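Local coordinates for tonb-dependent siderophore receptor (PDB 5FP1), which probably carries out the first step of iron uptake across the outer membrane by binding iron-chelating siderophores, possibly ferric enterobactin with micromolar affinity, at residues A[93-98]-A[130-135]; A[123-128]-A[467-472]; A[419-424]-A[439-444]; A[489-494]-A[518-523]. All blocks are in the same frame, centred on the assembly; numbering follows the deposited sequence.

Contact 1 (A[93-98]-A[130-135]); sequences ESSMYI and AGSVGG
Ser95 OG meets the backbone of Ser132 inside the plug domain, the globular unit that fills the barrel of a TonB-dependent receptor, and one direct bond and one water join the two segments here. Residues 93-98 lead into the short strand 96-98 of the mixed plug sheet, and 130-135 form the loop between helix 125-128 and strand 135-141.

The direct bond is a single one. Ser132 N donates to Ser95 OG over 2.9 Å, with an angle of 160° at the hydrogen. Ser95 places its hydroxyl beside its own backbone N (chi1 -58°), which turns the oxygen onto the loop backbone.

Van der Waals contact surrounds this bond. Gly131, with no side chain, brings its CA to 3.5 Å from Ser95 OG, while Ser95 CB and Ser132 OG lie 3.9 Å apart.

A water makes the second kind of link. It donates to Tyr97 OH and to Ala130 O, and also bonds Ser132 OG, so one molecule ties the strand to two points of the loop. Both acceptors have further partners: Tyr97 OH is also bonded to Gly128 O, and Ala130 O to Arg102. The loop is in turn fixed to the barrel wall, where Gly131 O takes a bond from Ser491 OG.

The water sits in the plane of the Tyr97 ring, at its edge, 2.7 Å from Tyr97 OH and 2.8 Å from Ala130 O.

Contact 2 (A[123-128]-A[467-472]); sequences SASAMG and FVTYQA. With C8E ((hydroxyethyloxy)tri(ethyloxy)octane), chain E.
Two flat groups, the carboxamide of Gln471 and the peptide joining Ser125 to Ala126, meet their partners where the plug helix 125-128 rests on the inner wall of the barrel at strand 459-476. Thr469 OG1 lies against that peptide, 3.4 Å from Ser125 C, with its CG2 packed against Ser125 CB at 3.5 Å. The peptide N-H is directed elsewhere: OG1 lies the same 3.4 Å from Ala126 N, but the angle is too poor for a hydrogen bond. Gln471 offers the oxygen end of its amide, OE1 lying 3.6 Å from Met127 CG and 3.8 Å from Ala126 CB. Its chain leaves the strand with CG between the backbone N and the carbonyl carbon (chi1 75°) and then runs extended to the helix, while NE2 is held by Asp436.

The Ala126 N-H goes instead to a water 2.9 Å away, which in turn donates a hydrogen bond to Tyr470 O at 2.9 Å. On the outer side of the strand, Val468 CG2 touches the detergent C8E at C14.

Ala126 lies in the first helical turn, two residues after Ala124, the N-cap, so its N-H has no acceptor within the helix and the water supplies one. These two segments are thus joined by packing and one bridging water, while Ser125 OG bonds Ala492 N on the next barrel strand, a direct polar tie between plug and wall.

Contact 3 (A[419-424]-A[439-444]); sequences TSVYLL and LRWDKF. With C8E ((hydroxyethyloxy)tri(ethyloxy)octane), chain E.
Arg440 lies stretched along the inner face of a barrel hairpin, its guanidinium beneath Ser420 and its aliphatic stem beside Tyr422. CG is anti to the backbone N (chi1 177°) and the chain stays extended to NE, carrying the charged group over to Asp442 two residues on. The grip is side-on: NE bonds OD2 at 2.9 Å and NH2 bonds OD1 at 3.1 Å, the latter almost exactly in the guanidinium plane and on the syn lone pair. Ser420 OG approaches over one face of the guanidinium. At 3.0 Å from Arg440 NH2 it is close, yet badly placed for a hydrogen bond. Tyr422 CB packs on Arg440 CB at 3.8 Å, while its ring swings away to a cation-pi contact with Lys32 and its OH to Asn350.

On the outer face the Trp441 ring presents its edge to Val421 N, and CZ3 lies 3.8 Å from Thr419 O; NE1 is bonded to Asp466. C8E runs past this tryptophan, O9 coming to 3.8 Å from Trp441 CD1.

Beneath the side chains the antiparallel strands 405-428 and 433-450 are zipped by three hydrogen-bonded pairs; in one, Trp441 N donates to Val421 O at 2.9 Å. The hairpin is therefore two-sided, largely apolar outside around Val421, Leu423, Leu439 and Trp441, where one C8E lies, and polar toward the plug, where the Asp442 carboxylate probably offsets the buried charge of Arg440 and holds its guanidinium in a fixed plane.

Contact 4 (A[489-494]-A[518-523]); sequences ATSASP and EEAQTF
Neighbouring antiparallel strands of the transmembrane barrel, 482-493 and 518-531, meet through the pairs Ala489 with Thr522, Ser491 with Ala520 and Ser493 with Glu518. Each pair exchanges two backbone hydrogen bonds, as in Thr522 N to Ala489 O at 2.8 Å and Ser491 N to Ala520 O at 2.9 Å. The axes of 489-493 and 518-523 run antiparallel at 159°. CA-H...O contacts fill in between, with Ala492 CA 3.2 Å from Glu518 O.

At one end Ser493 and Glu518 are bridged by a water, which lies 2.7 Å from Ser493 OG and donates to Glu518 OE1 over 2.6 Å. Lys547 forms a salt bridge with the same OE1, and Arg551 N bonds OE2, so the carboxylate is tied to the next strand, 536-555, as well.

In a TonB-dependent receptor the barrel wall shows one face to the plug and the other outward, and the side chains follow that division. Ser491, Ser493, Ala520 and Thr522 look inward; Ser491 CB touches Ala520 CB at 4.1 Å. With Ser491 OG anti to its backbone nitrogen (chi1 162°), the hydroxyl is directed to the plug, where it bonds Gly131 O, and Thr522 OG1 reaches Ser123 of the plug. Thr490 and Gln521 stand on the outer side, where Thr490 OG1 takes a bond from Tyr470 N, and the extended chain of Gln521 carries OE1 to Tyr488 and NE2 to Glu546, with a detergent molecule against it. Gln521 CB lies 3.7 Å from Ala489 O.

Read together, the four contacts trace a path from plug core to barrel surface. Contact 1 lies nearest the centre of the chain, about 9 Å from it centre to centre, and its loop touches contact 4 through Gly131 N, 2.9 Å from Ala492 O. Contact 2 carries the helix that precedes this loop, and Ser132 O of contact 1 meets Ala124 N of contact 2 at 2.9 Å. Contacts 3, 2 and 4 lie on successive neighbouring barrel strands: Thr469 O meets Arg440 N at 2.9 Å, and Tyr470 O meets Thr490 N at 3.0 Å. One detergent molecule lies against the outer side of both contacts 2 and 3, whose centres are about 8 Å apart.

Contact 1 (A[93-98]-A[130-135])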
# COMPACT_ATOMS: atom_id res chain seq x y z
N GLU A 93 0.47 -4.61 -3.96
CA GLU A 93 0.09 -5.33 -2.74
C GLU A 93 1.17 -6.33 -2.29
O GLU A 93 1.47 -6.44 -1.09
CB GLU A 93 -1.26 -6.03 -2.94
CG GLU A 93 -1.82 -6.62 -1.65
CD GLU A 93 -3.12 -7.39 -1.83
OE1 GLU A 93 -3.71 -7.35 -2.97
OE2 GLU A 93 -3.56 -8.02 -0.82
N SER A 94 1.74 -7.07 -3.24
CA SER A 94 2.78 -8.07 -2.92
C SER A 94 4.20 -7.49 -2.85
O SER A 94 5.15 -8.23 -2.65
CB SER A 94 2.74 -9.26 -3.88
OG SER A 94 1.48 -9.89 -3.89
N SER A 95 4.31 -6.17 -3.03
CA SER A 95 5.59 -5.42 -3.11
C SER A 95 5.57 -4.25 -2.13
O SER A 95 5.90 -3.11 -2.47
CB SER A 95 5.86 -4.94 -4.55
OG SER A 95 5.89 -6.07 -5.41
N MET A 96 5.19 -4.54 -0.89
CA MET A 96 5.22 -3.55 0.18
C MET A 96 6.34 -3.90 1.16
O MET A 96 6.45 -5.05 1.61
CB MET A 96 3.87 -3.51 0.89
CG MET A 96 2.70 -3.36 -0.07
SD MET A 96 1.13 -3.15 0.77
CE MET A 96 1.46 -1.64 1.68
N TYR A 97 7.13 -2.88 1.48
CA TYR A 97 8.40 -3.01 2.17
C TYR A 97 8.40 -2.20 3.48
O TYR A 97 7.75 -1.15 3.60
CB TYR A 97 9.56 -2.52 1.23
CG TYR A 97 9.82 -3.44 0.07
CD1 TYR A 97 8.99 -3.41 -1.07
CD2 TYR A 97 10.87 -4.34 0.10
CE1 TYR A 97 9.18 -4.32 -2.11
CE2 TYR A 97 11.08 -5.23 -0.94
CZ TYR A 97 10.24 -5.21 -2.06
OH TYR A 97 10.44 -6.12 -3.08
N ILE A 98 9.10 -2.73 4.46
CA ILE A 98 9.38 -2.04 5.71
C ILE A 98 10.90 -1.93 5.83
O ILE A 98 11.60 -2.95 5.90
CB ILE A 98 8.74 -2.76 6.91
CG1 ILE A 98 9.13 -2.07 8.22
CG2 ILE A 98 9.16 -4.20 6.99
CD1 ILE A 98 8.18 -0.95 8.59
N ALA A 130 11.11 -9.90 -7.12
CA ALA A 130 9.82 -10.21 -7.69
C ALA A 130 8.82 -9.09 -7.42
O ALA A 130 8.80 -8.53 -6.33
CB ALA A 130 9.31 -11.51 -7.15
N GLY A 131 8.02 -8.78 -8.42
CA GLY A 131 7.00 -7.77 -8.29
C GLY A 131 7.52 -6.40 -8.68
O GLY A 131 8.34 -6.27 -9.60
N SER A 132 7.07 -5.38 -7.97
CA SER A 132 7.44 -4.01 -8.32
C SER A 132 7.17 -3.70 -9.83
O SER A 132 8.00 -3.12 -10.52
CB SER A 132 8.89 -3.72 -7.96
OG SER A 132 9.01 -3.64 -6.53
N VAL A 133 5.99 -4.11 -10.30
CA VAL A 133 5.62 -3.95 -11.71
C VAL A 133 5.45 -2.47 -12.08
O VAL A 133 6.07 -1.97 -13.02
CB VAL A 133 4.33 -4.72 -12.02
CG1 VAL A 133 3.83 -4.42 -13.43
CG2 VAL A 133 4.57 -6.21 -11.83
N GLY A 134 4.60 -1.77 -11.34
CA GLY A 134 4.37 -0.36 -11.59
C GLY A 134 5.04 0.55 -10.59
O GLY A 134 5.00 1.76 -10.74
N GLY A 135 5.66 -0.03 -9.57
CA GLY A 135 6.22 0.71 -8.44
C GLY A 135 6.17 -0.12 -7.16
O GLY A 135 5.76 -1.29 -7.18
O HOH W 1 9.46 -5.92 -5.56

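Contact 2 (A[123-128]-A[467-472])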
# COMPACT_ATOMS: atom_id res chain seq x y z
N SER A 123 8.69 0.43 -12.87
CA SER A 123 9.20 -0.93 -12.71
C SER A 123 10.48 -0.95 -11.93
O SER A 123 11.40 -0.17 -12.20
CB SER A 123 9.39 -1.56 -14.09
OG SER A 123 8.16 -1.55 -14.80
N ALA A 124 10.55 -1.81 -10.91
CA ALA A 124 11.70 -1.75 -10.02
C ALA A 124 12.23 -3.06 -9.48
O ALA A 124 12.73 -3.10 -8.34
CB ALA A 124 11.37 -0.80 -8.88
N SER A 125 12.17 -4.14 -10.25
CA SER A 125 12.65 -5.42 -9.75
C SER A 125 14.14 -5.43 -9.45
O SER A 125 14.56 -6.18 -8.59
CB SER A 125 12.29 -6.59 -10.68
OG SER A 125 10.89 -6.81 -10.72
N ALA A 126 14.95 -4.61 -10.12
CA ALA A 126 16.39 -4.63 -9.81
C ALA A 126 16.64 -4.19 -8.37
O ALA A 126 17.65 -4.57 -7.74
CB ALA A 126 17.17 -3.79 -10.80
N MET A 127 15.73 -3.37 -7.83
CA MET A 127 15.85 -2.88 -6.48
C MET A 127 15.13 -3.81 -5.48
O MET A 127 15.53 -3.90 -4.32
CB MET A 127 15.26 -1.47 -6.36
CG MET A 127 16.02 -0.48 -7.21
SD MET A 127 15.52 1.20 -6.86
CE MET A 127 16.31 1.45 -5.29
N GLY A 128 14.09 -4.50 -5.92
CA GLY A 128 13.23 -5.23 -4.99
C GLY A 128 12.96 -6.70 -5.27
O GLY A 128 12.36 -7.38 -4.43
N PHE A 467 14.96 -15.46 -12.66
CA PHE A 467 14.82 -14.37 -13.64
C PHE A 467 15.84 -13.30 -13.35
O PHE A 467 16.31 -13.15 -12.22
CB PHE A 467 13.39 -13.80 -13.63
CG PHE A 467 12.82 -13.56 -12.25
CD1 PHE A 467 12.09 -14.53 -11.59
CD2 PHE A 467 12.97 -12.32 -11.64
CE1 PHE A 467 11.55 -14.28 -10.33
CE2 PHE A 467 12.44 -12.08 -10.39
CZ PHE A 467 11.74 -13.06 -9.72
N VAL A 468 16.23 -12.58 -14.39
CA VAL A 468 17.18 -11.50 -14.24
C VAL A 468 16.45 -10.22 -14.58
O VAL A 468 15.73 -10.17 -15.58
CB VAL A 468 18.36 -11.69 -15.23
CG1 VAL A 468 19.29 -10.47 -15.24
CG2 VAL A 468 19.12 -12.95 -14.85
N THR A 469 16.61 -9.20 -13.74
CA THR A 469 16.01 -7.92 -14.03
C THR A 469 17.09 -6.84 -13.98
O THR A 469 18.19 -7.04 -13.42
CB THR A 469 14.87 -7.58 -13.05
OG1 THR A 469 15.35 -7.63 -11.71
CG2 THR A 469 13.77 -8.57 -13.22
N TYR A 470 16.79 -5.70 -14.58
CA TYR A 470 17.78 -4.65 -14.61
C TYR A 470 17.25 -3.25 -14.73
O TYR A 470 16.06 -3.01 -14.89
CB TYR A 470 18.80 -4.95 -15.71
CG TYR A 470 18.22 -4.97 -17.11
CD1 TYR A 470 17.67 -6.14 -17.64
CD2 TYR A 470 18.29 -3.85 -17.92
CE1 TYR A 470 17.15 -6.16 -18.93
CE2 TYR A 470 17.79 -3.87 -19.22
CZ TYR A 470 17.21 -5.02 -19.72
OH TYR A 470 16.71 -5.02 -21.02
N GLN A 471 18.18 -2.30 -14.62
CA GLN A 471 17.88 -0.92 -14.82
C GLN A 471 19.10 -0.25 -15.44
O GLN A 471 20.23 -0.61 -15.12
CB GLN A 471 17.48 -0.22 -13.52
CG GLN A 471 18.57 0.10 -12.53
CD GLN A 471 18.02 0.57 -11.18
OE1 GLN A 471 17.06 0.01 -10.67
NE2 GLN A 471 18.63 1.60 -10.61
N ALA A 472 18.84 0.72 -16.30
CA ALA A 472 19.89 1.52 -16.90
C ALA A 472 19.36 2.92 -17.09
O ALA A 472 18.26 3.11 -17.63
CB ALA A 472 20.30 0.93 -18.25
C1 C8E E . 24.20 -9.94 -10.36
C2 C8E E . 23.46 -11.02 -11.12
C3 C8E E . 24.28 -11.46 -12.32
C4 C8E E . 23.41 -11.89 -13.50
C5 C8E E . 23.27 -13.41 -13.57
C6 C8E E . 23.08 -13.90 -15.00
C7 C8E E . 22.80 -15.41 -15.03
C8 C8E E . 21.66 -15.77 -15.98
O9 C8E E . 20.66 -16.53 -15.28
C10 C8E E . 19.66 -17.07 -16.14
C11 C8E E . 18.27 -16.67 -15.63
O12 C8E E . 17.23 -16.92 -16.60
C13 C8E E . 17.52 -16.45 -17.92
C14 C8E E . 17.92 -14.98 -17.92
O15 C8E E . 18.44 -14.60 -19.19
C16 C8E E . 19.86 -14.74 -19.29
C17 C8E E . 20.50 -13.38 -19.53
O18 C8E E . 21.85 -13.41 -19.08
C19 C8E E . 22.26 -12.13 -18.61
C20 C8E E . 23.74 -12.16 -18.24
O21 C8E E . 24.04 -11.01 -17.45
O HOH W 2 14.37 -3.01 -12.52

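Contact 3 (A[419-424]-A[439-444])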
# COMPACT_ATOMS: atom_id res chain seq x y z
N THR A 419 15.98 -16.45 -3.23
CA THR A 419 17.39 -16.17 -3.10
C THR A 419 17.83 -15.27 -4.24
O THR A 419 17.52 -15.53 -5.39
CB THR A 419 18.22 -17.45 -3.20
OG1 THR A 419 17.64 -18.45 -2.34
CG2 THR A 419 19.66 -17.16 -2.80
N SER A 420 18.58 -14.23 -3.92
CA SER A 420 18.95 -13.27 -4.93
C SER A 420 20.29 -12.65 -4.70
O SER A 420 20.81 -12.60 -3.58
CB SER A 420 17.90 -12.16 -5.00
OG SER A 420 17.53 -11.70 -3.74
N VAL A 421 20.85 -12.13 -5.79
CA VAL A 421 22.11 -11.41 -5.77
C VAL A 421 21.92 -10.22 -6.71
O VAL A 421 21.26 -10.35 -7.74
CB VAL A 421 23.25 -12.28 -6.33
CG1 VAL A 421 24.60 -11.57 -6.21
CG2 VAL A 421 23.29 -13.65 -5.66
N TYR A 422 22.48 -9.06 -6.37
CA TYR A 422 22.35 -7.89 -7.20
C TYR A 422 23.59 -6.98 -7.13
O TYR A 422 24.40 -7.05 -6.21
CB TYR A 422 21.10 -7.07 -6.76
CG TYR A 422 21.27 -6.51 -5.39
CD1 TYR A 422 20.97 -7.28 -4.26
CD2 TYR A 422 21.81 -5.25 -5.20
CE1 TYR A 422 21.20 -6.78 -2.99
CE2 TYR A 422 22.04 -4.76 -3.93
CZ TYR A 422 21.74 -5.53 -2.83
OH TYR A 422 21.96 -5.00 -1.59
N LEU A 423 23.69 -6.13 -8.14
CA LEU A 423 24.66 -5.04 -8.17
C LEU A 423 23.94 -3.77 -8.58
O LEU A 423 23.23 -3.76 -9.61
CB LEU A 423 25.72 -5.29 -9.24
CG LEU A 423 26.59 -6.54 -9.30
CD1 LEU A 423 27.29 -6.80 -7.99
CD2 LEU A 423 25.79 -7.75 -9.74
N LEU A 424 24.13 -2.71 -7.82
CA LEU A 424 23.63 -1.40 -8.17
C LEU A 424 24.82 -0.45 -8.12
O LEU A 424 25.59 -0.47 -7.17
CB LEU A 424 22.56 -0.91 -7.19
CG LEU A 424 21.26 -1.70 -7.15
CD1 LEU A 424 20.54 -1.44 -5.84
CD2 LEU A 424 20.34 -1.34 -8.31
N LEU A 439 21.48 -4.59 -11.82
CA LEU A 439 21.32 -5.93 -12.35
C LEU A 439 21.01 -6.87 -11.17
O LEU A 439 21.72 -6.84 -10.19
CB LEU A 439 22.62 -6.35 -13.03
CG LEU A 439 22.67 -7.69 -13.74
CD1 LEU A 439 21.65 -7.79 -14.86
CD2 LEU A 439 24.08 -7.88 -14.29
N ARG A 440 20.00 -7.71 -11.30
CA ARG A 440 19.62 -8.58 -10.20
C ARG A 440 19.20 -9.93 -10.73
O ARG A 440 18.49 -10.01 -11.74
CB ARG A 440 18.48 -7.95 -9.38
CG ARG A 440 17.97 -8.83 -8.25
CD ARG A 440 17.18 -8.03 -7.22
NE ARG A 440 16.45 -8.92 -6.36
CZ ARG A 440 16.20 -8.69 -5.07
NH1 ARG A 440 16.57 -7.56 -4.51
NH2 ARG A 440 15.50 -9.59 -4.40
N TRP A 441 19.59 -10.98 -10.02
CA TRP A 441 19.17 -12.32 -10.34
C TRP A 441 18.40 -12.89 -9.15
O TRP A 441 18.89 -12.86 -8.01
CB TRP A 441 20.39 -13.22 -10.61
CG TRP A 441 20.00 -14.67 -10.75
CD1 TRP A 441 19.49 -15.29 -11.86
CD2 TRP A 441 20.04 -15.68 -9.71
NE1 TRP A 441 19.24 -16.62 -11.59
CE2 TRP A 441 19.56 -16.88 -10.29
CE3 TRP A 441 20.43 -15.68 -8.36
CZ2 TRP A 441 19.48 -18.08 -9.55
CZ3 TRP A 441 20.34 -16.85 -7.63
CH2 TRP A 441 19.87 -18.04 -8.24
N ASP A 442 17.19 -13.37 -9.42
CA ASP A 442 16.31 -13.93 -8.40
C ASP A 442 16.01 -15.38 -8.70
O ASP A 442 15.77 -15.76 -9.86
CB ASP A 442 14.97 -13.17 -8.33
CG ASP A 442 15.07 -11.87 -7.57
OD1 ASP A 442 14.98 -11.91 -6.34
OD2 ASP A 442 15.26 -10.81 -8.20
N LYS A 443 16.01 -16.20 -7.65
CA LYS A 443 15.40 -17.51 -7.72
C LYS A 443 14.21 -17.54 -6.79
O LYS A 443 14.29 -17.06 -5.64
CB LYS A 443 16.42 -18.57 -7.29
CG LYS A 443 15.84 -19.97 -7.22
CD LYS A 443 16.93 -20.98 -6.87
CE LYS A 443 16.37 -22.39 -6.80
NZ LYS A 443 17.35 -23.33 -6.19
N PHE A 444 13.10 -18.07 -7.28
CA PHE A 444 11.83 -18.00 -6.56
C PHE A 444 11.20 -19.39 -6.60
O PHE A 444 11.12 -20.04 -7.65
CB PHE A 444 10.92 -16.96 -7.24
CG PHE A 444 9.51 -16.89 -6.70
CD1 PHE A 444 8.51 -17.66 -7.25
CD2 PHE A 444 9.18 -16.00 -5.69
CE1 PHE A 444 7.19 -17.59 -6.77
CE2 PHE A 444 7.87 -15.92 -5.21
CZ PHE A 444 6.89 -16.72 -5.75
C1 C8E E . 24.20 -9.94 -10.36
C2 C8E E . 23.46 -11.02 -11.12
C3 C8E E . 24.28 -11.46 -12.32
C4 C8E E . 23.41 -11.89 -13.50
C5 C8E E . 23.27 -13.41 -13.57
C6 C8E E . 23.08 -13.90 -15.00
C7 C8E E . 22.80 -15.41 -15.03
C8 C8E E . 21.66 -15.77 -15.98
O9 C8E E . 20.66 -16.53 -15.28
C10 C8E E . 19.66 -17.07 -16.14
C11 C8E E . 18.27 -16.67 -15.63
O12 C8E E . 17.23 -16.92 -16.60
C13 C8E E . 17.52 -16.45 -17.92
C14 C8E E . 17.92 -14.98 -17.92
O15 C8E E . 18.44 -14.60 -19.19
C16 C8E E . 19.86 -14.74 -19.29
C17 C8E E . 20.50 -13.38 -19.53
O18 C8E E . 21.85 -13.41 -19.08
C19 C8E E . 22.26 -12.13 -18.61
C20 C8E E . 23.74 -12.16 -18.24
O21 C8E E . 24.04 -11.01 -17.45

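Contact 4 (A[489-494]-A[518-523])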
# COMPACT_ATOMS: atom_id res chain seq x y z
N ALA A 489 13.87 0.22 -17.10
CA ALA A 489 13.92 -0.75 -15.98
C ALA A 489 12.90 -1.84 -16.20
O ALA A 489 11.82 -1.58 -16.80
CB ALA A 489 13.68 -0.05 -14.65
N THR A 490 13.23 -3.05 -15.77
CA THR A 490 12.36 -4.18 -15.97
C THR A 490 11.78 -4.70 -14.65
O THR A 490 12.26 -4.37 -13.55
CB THR A 490 13.06 -5.35 -16.70
OG1 THR A 490 14.13 -5.88 -15.90
CG2 THR A 490 13.60 -4.89 -18.06
N SER A 491 10.78 -5.55 -14.80
CA SER A 491 10.17 -6.24 -13.69
C SER A 491 9.73 -7.63 -14.13
O SER A 491 9.39 -7.83 -15.29
CB SER A 491 8.98 -5.44 -13.17
OG SER A 491 8.11 -6.24 -12.37
N ALA A 492 9.72 -8.56 -13.19
CA ALA A 492 9.19 -9.90 -13.38
C ALA A 492 8.33 -10.25 -12.15
O ALA A 492 8.65 -9.86 -11.01
CB ALA A 492 10.32 -10.91 -13.54
N SER A 493 7.21 -10.94 -12.39
CA SER A 493 6.23 -11.26 -11.34
C SER A 493 5.80 -12.71 -11.50
O SER A 493 5.06 -13.06 -12.42
CB SER A 493 5.01 -10.32 -11.40
OG SER A 493 4.14 -10.49 -10.26
N PRO A 494 6.34 -13.59 -10.65
CA PRO A 494 6.08 -15.02 -10.78
C PRO A 494 4.71 -15.39 -10.24
O PRO A 494 4.15 -14.69 -9.39
CB PRO A 494 7.17 -15.65 -9.91
CG PRO A 494 7.42 -14.63 -8.85
CD PRO A 494 7.25 -13.29 -9.52
N GLU A 518 5.32 -13.15 -15.31
CA GLU A 518 4.91 -11.99 -16.07
C GLU A 518 6.10 -11.07 -16.22
O GLU A 518 6.98 -11.05 -15.38
CB GLU A 518 3.79 -11.25 -15.36
CG GLU A 518 2.50 -12.07 -15.24
CD GLU A 518 1.35 -11.24 -14.71
OE1 GLU A 518 1.53 -10.56 -13.67
OE2 GLU A 518 0.27 -11.27 -15.32
N GLU A 519 6.11 -10.30 -17.30
CA GLU A 519 7.22 -9.43 -17.61
C GLU A 519 6.70 -8.04 -17.86
O GLU A 519 5.69 -7.85 -18.56
CB GLU A 519 7.98 -9.92 -18.84
CG GLU A 519 8.65 -11.26 -18.66
CD GLU A 519 9.29 -11.74 -19.96
OE1 GLU A 519 10.40 -11.32 -20.27
OE2 GLU A 519 8.65 -12.49 -20.70
N ALA A 520 7.37 -7.06 -17.25
CA ALA A 520 6.95 -5.67 -17.36
C ALA A 520 8.18 -4.81 -17.54
O ALA A 520 9.32 -5.23 -17.27
CB ALA A 520 6.17 -5.24 -16.12
N GLN A 521 7.95 -3.58 -17.95
CA GLN A 521 9.03 -2.64 -18.15
C GLN A 521 8.55 -1.21 -18.08
O GLN A 521 7.36 -0.90 -18.30
CB GLN A 521 9.73 -2.94 -19.49
CG GLN A 521 8.80 -2.70 -20.67
CD GLN A 521 9.35 -3.18 -22.02
OE1 GLN A 521 10.43 -3.74 -22.12
NE2 GLN A 521 8.58 -2.94 -23.05
N THR A 522 9.48 -0.31 -17.76
CA THR A 522 9.23 1.11 -17.76
C THR A 522 10.31 1.84 -18.55
O THR A 522 11.51 1.64 -18.32
CB THR A 522 9.20 1.66 -16.32
OG1 THR A 522 8.08 1.10 -15.62
CG2 THR A 522 9.10 3.20 -16.30
N PHE A 523 9.87 2.63 -19.52
CA PHE A 523 10.72 3.61 -20.22
C PHE A 523 10.32 5.00 -19.75
O PHE A 523 9.15 5.38 -19.80
CB PHE A 523 10.58 3.51 -21.74
CG PHE A 523 11.37 4.61 -22.47
CD1 PHE A 523 12.76 4.50 -22.59
CD2 PHE A 523 10.76 5.77 -22.91
CE1 PHE A 523 13.50 5.49 -23.22
CE2 PHE A 523 11.50 6.78 -23.53
CZ PHE A 523 12.87 6.64 -23.68
O HOH W 3 1.68 -10.97 -11.14